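PDB 3VA7: KLLA0E08119p from Kluyveromyces lactis, which probably catalyses the biotin-dependent carboxylation of urea to urea-1-carboxylate at the expense of ATP, this chain being the urea carboxylase part of a larger bifunctional enzyme. Local coordinates for residues V788-Q791 with L792-S795; P829-S832 with D833-K837; I869-V872 with E873-T877; L905-L908 with I909-S913. One frame throughout, in Å; residues are numbered along the deposited sequence.

Contact 1 of 4, residues V788-Q791 with L792-S795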
# COMPACT_ATOMS: atom_id res chain seq x y z
N VAL A 788 -17.24 -29.91 -17.87
CA VAL A 788 -17.67 -30.12 -16.48
C VAL A 788 -17.26 -28.91 -15.63
O VAL A 788 -18.02 -28.44 -14.81
CB VAL A 788 -17.14 -31.45 -15.93
CG1 VAL A 788 -17.33 -31.53 -14.44
CG2 VAL A 788 -17.88 -32.57 -16.60
N ALA A 789 -16.07 -28.40 -15.88
CA ALA A 789 -15.53 -27.30 -15.15
C ALA A 789 -16.40 -26.04 -15.33
O ALA A 789 -16.61 -25.29 -14.38
CB ALA A 789 -14.12 -27.07 -15.61
N ARG A 790 -16.95 -25.84 -16.53
CA ARG A 790 -17.86 -24.69 -16.81
C ARG A 790 -19.19 -24.85 -16.11
O ARG A 790 -19.78 -23.87 -15.63
CB ARG A 790 -18.06 -24.50 -18.31
CG ARG A 790 -16.71 -24.28 -19.04
CD ARG A 790 -16.18 -22.93 -18.62
NE ARG A 790 -17.26 -22.00 -18.91
CZ ARG A 790 -17.41 -20.79 -18.41
NH1 ARG A 790 -16.51 -20.31 -17.52
NH2 ARG A 790 -18.48 -20.07 -18.79
N GLN A 791 -19.63 -26.11 -16.03
CA GLN A 791 -20.94 -26.45 -15.43
C GLN A 791 -20.95 -26.03 -13.97
O GLN A 791 -21.89 -25.34 -13.53
CB GLN A 791 -21.26 -27.96 -15.56
CG GLN A 791 -21.96 -28.39 -16.85
CD GLN A 791 -21.90 -29.90 -17.10
OE1 GLN A 791 -21.41 -30.34 -18.14
NE2 GLN A 791 -22.36 -30.71 -16.13
N LEU A 792 -19.92 -26.46 -13.23
CA LEU A 792 -19.81 -26.11 -11.82
C LEU A 792 -19.85 -24.58 -11.69
O LEU A 792 -20.62 -24.01 -10.92
CB LEU A 792 -18.52 -26.68 -11.26
CG LEU A 792 -18.39 -28.20 -11.15
CD1 LEU A 792 -16.94 -28.69 -11.03
CD2 LEU A 792 -19.18 -28.70 -9.97
N LYS A 793 -19.04 -23.92 -12.51
CA LYS A 793 -18.91 -22.49 -12.40
C LYS A 793 -20.24 -21.82 -12.61
O LYS A 793 -20.65 -21.02 -11.78
CB LYS A 793 -17.92 -21.98 -13.46
CG LYS A 793 -17.37 -20.64 -13.15
CD LYS A 793 -18.12 -19.57 -13.89
CE LYS A 793 -17.71 -18.22 -13.31
NZ LYS A 793 -18.12 -17.14 -14.21
N GLU A 794 -20.90 -22.15 -13.72
CA GLU A 794 -22.19 -21.56 -14.07
C GLU A 794 -23.24 -21.81 -13.00
O GLU A 794 -24.08 -20.94 -12.74
CB GLU A 794 -22.67 -22.04 -15.44
CG GLU A 794 -22.33 -21.06 -16.57
CD GLU A 794 -22.17 -21.74 -17.95
OE1 GLU A 794 -21.78 -21.01 -18.91
OE2 GLU A 794 -22.41 -22.98 -18.09
N SER A 795 -23.18 -22.98 -12.36
CA SER A 795 -24.08 -23.28 -11.28
C SER A 795 -23.83 -22.34 -10.10
O SER A 795 -24.78 -22.05 -9.37
CB SER A 795 -23.94 -24.72 -10.84
OG SER A 795 -23.20 -24.78 -9.63
O HOH W 1 -15.47 -17.84 -15.95

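Contact 2 of 4, residues P829-S832 with D833-K837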
# COMPACT_ATOMS: atom_id res chain seq x y z
N PRO A 829 3.54 -27.50 -36.72
CA PRO A 829 4.97 -27.82 -36.97
C PRO A 829 5.73 -26.58 -37.32
O PRO A 829 5.13 -25.60 -37.72
CB PRO A 829 4.91 -28.70 -38.21
CG PRO A 829 3.70 -28.18 -38.95
CD PRO A 829 2.69 -27.94 -37.84
N LYS A 830 7.05 -26.64 -37.16
CA LYS A 830 7.95 -25.53 -37.52
C LYS A 830 7.93 -25.34 -39.00
O LYS A 830 7.94 -26.30 -39.73
CB LYS A 830 9.38 -25.85 -37.08
CG LYS A 830 10.38 -24.66 -37.24
CD LYS A 830 11.83 -25.07 -37.03
CE LYS A 830 12.75 -24.05 -37.66
NZ LYS A 830 14.20 -24.47 -37.51
N LYS A 831 7.88 -24.12 -39.47
CA LYS A 831 7.77 -23.91 -40.89
C LYS A 831 9.02 -23.24 -41.40
O LYS A 831 9.56 -23.60 -42.44
CB LYS A 831 6.56 -23.03 -41.20
CG LYS A 831 5.27 -23.75 -41.63
CD LYS A 831 4.25 -22.65 -42.14
CE LYS A 831 2.76 -23.10 -42.16
NZ LYS A 831 2.30 -23.76 -43.45
N SER A 832 9.48 -22.23 -40.68
CA SER A 832 10.64 -21.47 -41.06
C SER A 832 11.32 -20.90 -39.82
O SER A 832 10.93 -21.16 -38.66
CB SER A 832 10.23 -20.34 -41.99
OG SER A 832 9.57 -19.32 -41.25
N ASP A 833 12.35 -20.11 -40.08
CA ASP A 833 13.17 -19.56 -39.04
C ASP A 833 12.43 -18.59 -38.11
O ASP A 833 12.64 -18.61 -36.88
CB ASP A 833 14.40 -18.88 -39.63
CG ASP A 833 15.66 -19.24 -38.87
OD1 ASP A 833 15.92 -20.49 -38.78
OD2 ASP A 833 16.36 -18.31 -38.36
N LEU A 834 11.57 -17.74 -38.69
CA LEU A 834 10.81 -16.80 -37.90
C LEU A 834 9.42 -17.33 -37.57
O LEU A 834 8.64 -16.61 -36.90
CB LEU A 834 10.67 -15.44 -38.58
CG LEU A 834 11.92 -14.71 -39.02
CD1 LEU A 834 11.52 -13.70 -40.05
CD2 LEU A 834 12.63 -14.04 -37.87
N SER A 835 9.11 -18.55 -38.01
CA SER A 835 7.78 -19.12 -37.75
C SER A 835 7.88 -20.54 -37.19
O SER A 835 7.75 -21.55 -37.87
CB SER A 835 6.81 -18.92 -38.93
OG SER A 835 6.47 -20.14 -39.54
N PRO A 836 8.17 -20.59 -35.89
CA PRO A 836 8.52 -21.81 -35.17
C PRO A 836 7.28 -22.63 -34.91
O PRO A 836 6.17 -22.24 -35.21
CB PRO A 836 9.03 -21.27 -33.86
CG PRO A 836 8.15 -20.02 -33.67
CD PRO A 836 8.08 -19.41 -35.01
N LYS A 837 7.50 -23.80 -34.35
CA LYS A 837 6.45 -24.65 -33.93
C LYS A 837 5.67 -23.97 -32.79
O LYS A 837 6.19 -23.11 -32.06
CB LYS A 837 7.05 -26.02 -33.59
CG LYS A 837 6.80 -26.60 -32.24
CD LYS A 837 7.94 -27.54 -31.92
CE LYS A 837 7.71 -28.27 -30.64
NZ LYS A 837 7.00 -29.48 -31.05

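Contact 3 of 4, residues I869-V872 with E873-T877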
# COMPACT_ATOMS: atom_id res chain seq x y z
N ILE A 869 -0.45 -10.96 -30.29
CA ILE A 869 -1.30 -10.12 -29.49
C ILE A 869 -1.91 -9.11 -30.41
O ILE A 869 -3.09 -8.79 -30.29
CB ILE A 869 -0.51 -9.40 -28.33
CG1 ILE A 869 -0.11 -10.41 -27.21
CG2 ILE A 869 -1.28 -8.21 -27.78
CD1 ILE A 869 0.92 -9.91 -26.26
N HIS A 870 -1.11 -8.62 -31.34
CA HIS A 870 -1.56 -7.60 -32.27
C HIS A 870 -2.66 -8.16 -33.20
O HIS A 870 -3.61 -7.47 -33.51
CB HIS A 870 -0.38 -7.02 -33.03
CG HIS A 870 -0.76 -6.19 -34.21
ND1 HIS A 870 -1.15 -4.87 -34.09
CD2 HIS A 870 -0.81 -6.49 -35.53
CE1 HIS A 870 -1.41 -4.38 -35.30
NE2 HIS A 870 -1.21 -5.34 -36.19
N GLN A 871 -2.55 -9.41 -33.60
CA GLN A 871 -3.53 -10.03 -34.43
C GLN A 871 -4.86 -10.23 -33.75
O GLN A 871 -5.91 -10.21 -34.42
CB GLN A 871 -3.03 -11.40 -34.89
CG GLN A 871 -2.11 -11.36 -36.07
CD GLN A 871 -2.64 -10.49 -37.20
OE1 GLN A 871 -1.85 -9.93 -37.95
NE2 GLN A 871 -3.98 -10.33 -37.31
N VAL A 872 -4.84 -10.47 -32.44
CA VAL A 872 -6.07 -10.55 -31.70
C VAL A 872 -6.69 -9.15 -31.59
O VAL A 872 -7.91 -9.01 -31.62
CB VAL A 872 -5.85 -11.23 -30.33
CG1 VAL A 872 -7.09 -11.22 -29.47
CG2 VAL A 872 -5.36 -12.66 -30.53
N GLU A 873 -5.90 -8.10 -31.49
CA GLU A 873 -6.51 -6.78 -31.35
C GLU A 873 -7.18 -6.35 -32.64
O GLU A 873 -8.22 -5.69 -32.65
CB GLU A 873 -5.51 -5.71 -30.89
CG GLU A 873 -5.09 -5.80 -29.39
CD GLU A 873 -3.90 -4.87 -29.09
OE1 GLU A 873 -2.72 -5.24 -29.40
OE2 GLU A 873 -4.13 -3.76 -28.53
N ARG A 874 -6.55 -6.72 -33.74
CA ARG A 874 -6.97 -6.42 -35.07
C ARG A 874 -8.30 -7.12 -35.40
O ARG A 874 -9.17 -6.53 -36.00
CB ARG A 874 -5.90 -6.97 -35.97
CG ARG A 874 -5.68 -6.24 -37.29
CD ARG A 874 -4.70 -7.06 -38.12
NE ARG A 874 -5.06 -6.95 -39.50
CZ ARG A 874 -5.36 -7.97 -40.31
NH1 ARG A 874 -5.32 -9.27 -39.92
NH2 ARG A 874 -5.68 -7.66 -41.55
N HIS A 875 -8.45 -8.39 -35.01
CA HIS A 875 -9.72 -9.06 -35.22
C HIS A 875 -10.70 -8.67 -34.16
O HIS A 875 -11.85 -9.05 -34.24
CB HIS A 875 -9.55 -10.56 -35.18
CG HIS A 875 -8.81 -11.07 -36.36
ND1 HIS A 875 -9.44 -11.60 -37.46
CD2 HIS A 875 -7.49 -11.09 -36.63
CE1 HIS A 875 -8.53 -11.94 -38.35
NE2 HIS A 875 -7.34 -11.67 -37.86
N GLN A 876 -10.25 -7.97 -33.12
CA GLN A 876 -11.15 -7.54 -32.06
C GLN A 876 -11.92 -8.77 -31.52
O GLN A 876 -13.06 -8.66 -31.14
CB GLN A 876 -12.14 -6.47 -32.57
CG GLN A 876 -11.53 -5.22 -33.23
CD GLN A 876 -12.61 -4.31 -33.93
OE1 GLN A 876 -13.39 -4.75 -34.84
NE2 GLN A 876 -12.63 -3.04 -33.52
N THR A 877 -11.26 -9.92 -31.44
CA THR A 877 -11.95 -11.11 -31.08
C THR A 877 -12.82 -10.96 -29.87
O THR A 877 -12.33 -10.54 -28.86
CB THR A 877 -10.96 -12.25 -30.73
OG1 THR A 877 -9.94 -12.35 -31.73
CG2 THR A 877 -11.75 -13.60 -30.57

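Contact 4 of 4, residues L905-L908 with I909-S913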
# COMPACT_ATOMS: atom_id res chain seq x y z
N LEU A 905 -9.07 -21.97 -29.60
CA LEU A 905 -8.02 -22.74 -30.26
C LEU A 905 -7.97 -22.49 -31.79
O LEU A 905 -6.93 -22.08 -32.34
CB LEU A 905 -8.18 -24.20 -29.94
CG LEU A 905 -7.13 -25.10 -30.54
CD1 LEU A 905 -5.74 -24.61 -30.15
CD2 LEU A 905 -7.36 -26.61 -30.12
N LYS A 906 -9.10 -22.69 -32.46
CA LYS A 906 -9.14 -22.44 -33.89
C LYS A 906 -8.89 -20.95 -34.27
O LYS A 906 -8.15 -20.70 -35.20
CB LYS A 906 -10.44 -22.97 -34.50
CG LYS A 906 -10.72 -24.46 -34.27
CD LYS A 906 -12.09 -24.84 -34.84
CE LYS A 906 -12.57 -26.23 -34.47
NZ LYS A 906 -14.10 -26.24 -34.51
N CYS A 907 -9.45 -19.96 -33.59
CA CYS A 907 -9.09 -18.63 -34.06
C CYS A 907 -7.57 -18.44 -33.96
O CYS A 907 -6.93 -17.82 -34.88
CB CYS A 907 -9.81 -17.51 -33.33
SG CYS A 907 -11.59 -17.59 -33.42
N LEU A 908 -6.99 -18.97 -32.87
CA LEU A 908 -5.60 -18.76 -32.58
C LEU A 908 -4.74 -19.45 -33.63
O LEU A 908 -3.80 -18.81 -34.16
CB LEU A 908 -5.22 -19.19 -31.15
CG LEU A 908 -5.84 -18.39 -30.00
CD1 LEU A 908 -5.49 -18.96 -28.67
CD2 LEU A 908 -5.45 -16.92 -30.08
N ILE A 909 -5.03 -20.73 -33.93
CA ILE A 909 -4.29 -21.44 -34.96
C ILE A 909 -4.35 -20.61 -36.23
O ILE A 909 -3.40 -20.57 -37.00
CB ILE A 909 -4.98 -22.74 -35.39
CG1 ILE A 909 -5.22 -23.72 -34.22
CG2 ILE A 909 -4.30 -23.34 -36.65
CD1 ILE A 909 -4.08 -24.12 -33.54
N ALA A 910 -5.48 -19.93 -36.44
CA ALA A 910 -5.70 -19.26 -37.69
C ALA A 910 -5.06 -17.90 -37.73
O ALA A 910 -4.37 -17.58 -38.72
CB ALA A 910 -7.18 -19.19 -38.03
N TYR A 911 -5.25 -17.10 -36.68
CA TYR A 911 -4.55 -15.81 -36.64
C TYR A 911 -3.03 -16.07 -36.69
O TYR A 911 -2.25 -15.20 -37.11
CB TYR A 911 -4.81 -15.02 -35.36
CG TYR A 911 -6.25 -14.73 -34.98
CD1 TYR A 911 -6.60 -14.57 -33.64
CD2 TYR A 911 -7.26 -14.58 -35.96
CE1 TYR A 911 -7.84 -14.31 -33.28
CE2 TYR A 911 -8.53 -14.31 -35.60
CZ TYR A 911 -8.83 -14.18 -34.24
OH TYR A 911 -10.12 -13.95 -33.82
N GLU A 912 -2.60 -17.27 -36.25
CA GLU A 912 -1.17 -17.55 -36.21
C GLU A 912 -0.55 -17.45 -37.59
O GLU A 912 0.60 -17.03 -37.69
CB GLU A 912 -0.87 -18.92 -35.62
CG GLU A 912 0.62 -19.30 -35.64
CD GLU A 912 1.49 -18.53 -34.65
OE1 GLU A 912 0.99 -18.03 -33.65
OE2 GLU A 912 2.71 -18.45 -34.85
N SER A 913 -1.30 -17.83 -38.64
CA SER A 913 -0.77 -17.78 -40.02
C SER A 913 -0.82 -16.37 -40.59
O SER A 913 -0.30 -16.13 -41.69
CB SER A 913 -1.51 -18.74 -40.92
OG SER A 913 -2.87 -18.32 -41.14
O HOH W 2 -1.27 -18.69 -32.25

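Contact 1 of 4, residues V788-Q791 with L792-S795
Arg790 and Glu794 stand one helical turn apart and meet through their charged ends. The glutamate can be followed outward from its backbone. Its CB lies 3.4 Å from Arg790 O, and CG stays near the same carbonyl oxygen before the chain runs on extended. At the carboxylate, OE1 comes within 3.4 Å of Arg790 NH2 in a rather long salt bridge, while OE2 stays 3.7 Å from Arg790 O, a neighbour it does not bond. The guanidinium and carboxylate planes are 75° apart, so the pair does not form a flat, two-pronged ion pair. Bends at chi2 and chi3 (-69° and -55°) bring Arg790 alongside Lys793, the two pointing the same way, and a water in the guanidinium plane accepts from Arg790 NH1 at 3.1 Å and, weakly, from Lys793 NZ. Lys793 has its stronger polar partner in Asp797. The backbone bond from Glu794 N to Arg790 O, 2.8 Å long, belongs to the same turn. Ser795 OG donates to Leu792 O at 3.0 Å and is also bonded to Leu809 N. With an alanine here, Leu809 N would probably be left without its hydroxyl partner and the loop lose a tie to the helix. Arg790 also belongs, with Glu764 and Asp845, to the sodium site. Helix 786-802 follows strand 778-783 closely, with Leu792 packed on Leu784 in the short connection, while Ala789 touches Asp845 in the loop between strands 838-842 and 847-852.

Contact 2 of 4, residues P829-S832 with D833-K837
A classic beta bulge marks the hairpin loop between strands 824-828 and 838-842: Lys831 and Ser832 both face Ser835. The two successive amides converge on one acceptor, Lys831 N reaching Ser835 O at 3.0 Å in a nearly straight bond (168° at the hydrogen), Ser832 N reaching the same oxygen at 3.4 Å, a weak bond. A weak return bond runs from Ser835 N to Ser832 O. Around this backbone frame the side chains touch lightly. Ser835 OG sits 3.3 Å from Lys831 CB, and Ser835 CB lies 3.6 Å from Ser832 OG, which is held between its own backbone N and carbonyl carbon (chi1 73°). Further down, the CB atoms of Lys830 and Lys837 lie 4.2 Å apart. The extended aliphatic chain of Lys830 passes Pro836, with Lys830 CG 4.0 Å from Pro836 CA. Leu834 and Pro836 connect the loop to helix 859-875 through Asn860, Ile861 and Arg864. The Lys830 ammonium, with NZ 4.5 Å from Asp833 OD1, is too distant for a salt bridge, and any attraction there is probably slight. Within the loop the polar ties are thus backbone ones, two of them weak, rather than paired charges.

Contact 3 of 4, residues I869-V872 with E873-T877
The Arg874 guanidinium is met at its edge, close to its plane, by the end of the Gln871 side chain, whose amide plane is turned 80° from it. Which end of that amide points at the arginine is uncertain. The His875 ring stacks on Tyr911, and its NE2 bonds to Glu914. Arg874 CD approaches the His870 ring obliquely, 4.3 Å from His870 NE2. A bend at chi2 (-48°) sets the Gln871 amide alongside Arg874, the two side chains running the same way. With an alanine in place of this glutamine, the guanidinium edge would probably lose this neighbour and a gap open beside Tyr911 and Ile915. On another side of the helix Glu873 runs alongside Ile869, with Glu873 OE1 3.7 Å from Ile869 CG2. Val872, which also packs on Ile880 and Met883 of strand 880-885, sends CG1 to within 3.8 Å of Thr877 OG1. That hydroxyl is bonded to Tyr911. The chain leaves the helix at Gln876, whose phi is positive (53°). Weak bonds join Thr877 N to Val872 O at 3.5 Å and Gln876 N to Glu873 O at 3.1 Å, the pattern of a Schellman motif closing the C-terminal end of helix 859-875.

Contact 4 of 4, residues L905-L908 with I909-S913
Cys907 lies over one face of the Tyr911 ring, one turn along helix 901-912, which packs beside the antiparallel sheet holding strands 824-828 and 838-842 in the carboxyltransferase part of the enzyme. This is the close-packed side. Cys907 CB makes a CH-pi contact 4.0 Å from the Tyr911 ring centroid, 29° off the normal, while Cys907 O lies above the plane of the same ring, toward its rim. The sulfur is more distant: SG stands 5.2 Å from the centroid and oblique to the ring. Tyr911 CG is anti to its own carbonyl carbon (chi1 -55°), which swings the ring back along the helix over Cys907, and its hydroxyl bonds to Thr877. Toward the sheet, Leu905 CD1 meets Ile909 CD1 at 3.8 Å as the two side chains cross, and both touch Tyr840. Glu912 is buried, its carboxylate held by a salt bridge to Arg864 and a hydrogen bond to Tyr852, while a water donates both to Glu912 OE1, at 2.7 Å, and to Leu908 O, at 3.2 Å. The other side is looser and faces solvent: Lys906, Ala910 and Ser913 are exposed, and the lysine takes part mainly through its backbone oxygen. Ala910 O accepts two bonds from one residue, from Ser913 N at 3.1 Å and from Ser913 OG at 2.9 Å, the hydroxyl lying in the carbonyl plane.

Overall arrangement
Contacts 3 and 4 adjoin, their centres 11 Å apart: Thr877 OG1 and Tyr911 OH are 2.6 Å from each other, probably hydrogen-bonded, and His875 CG lies 3.3 Å from Tyr911 CE2. The two helices are thereby joined through Tyr911. Contact 2 does not touch contact 4, the nearest atoms being about 5 Å apart, but Arg864 connects them, being reached by the loop and by Glu912. Contact 1 stands apart, its nearest atoms about 13 Å from contact 4 and about 15 Å from contact 3. It alone contributes to a ligand site, since Arg790 side-chain atoms come within about 2 Å of the bound sodium ion; the biotin and urea pockets are formed by other residues.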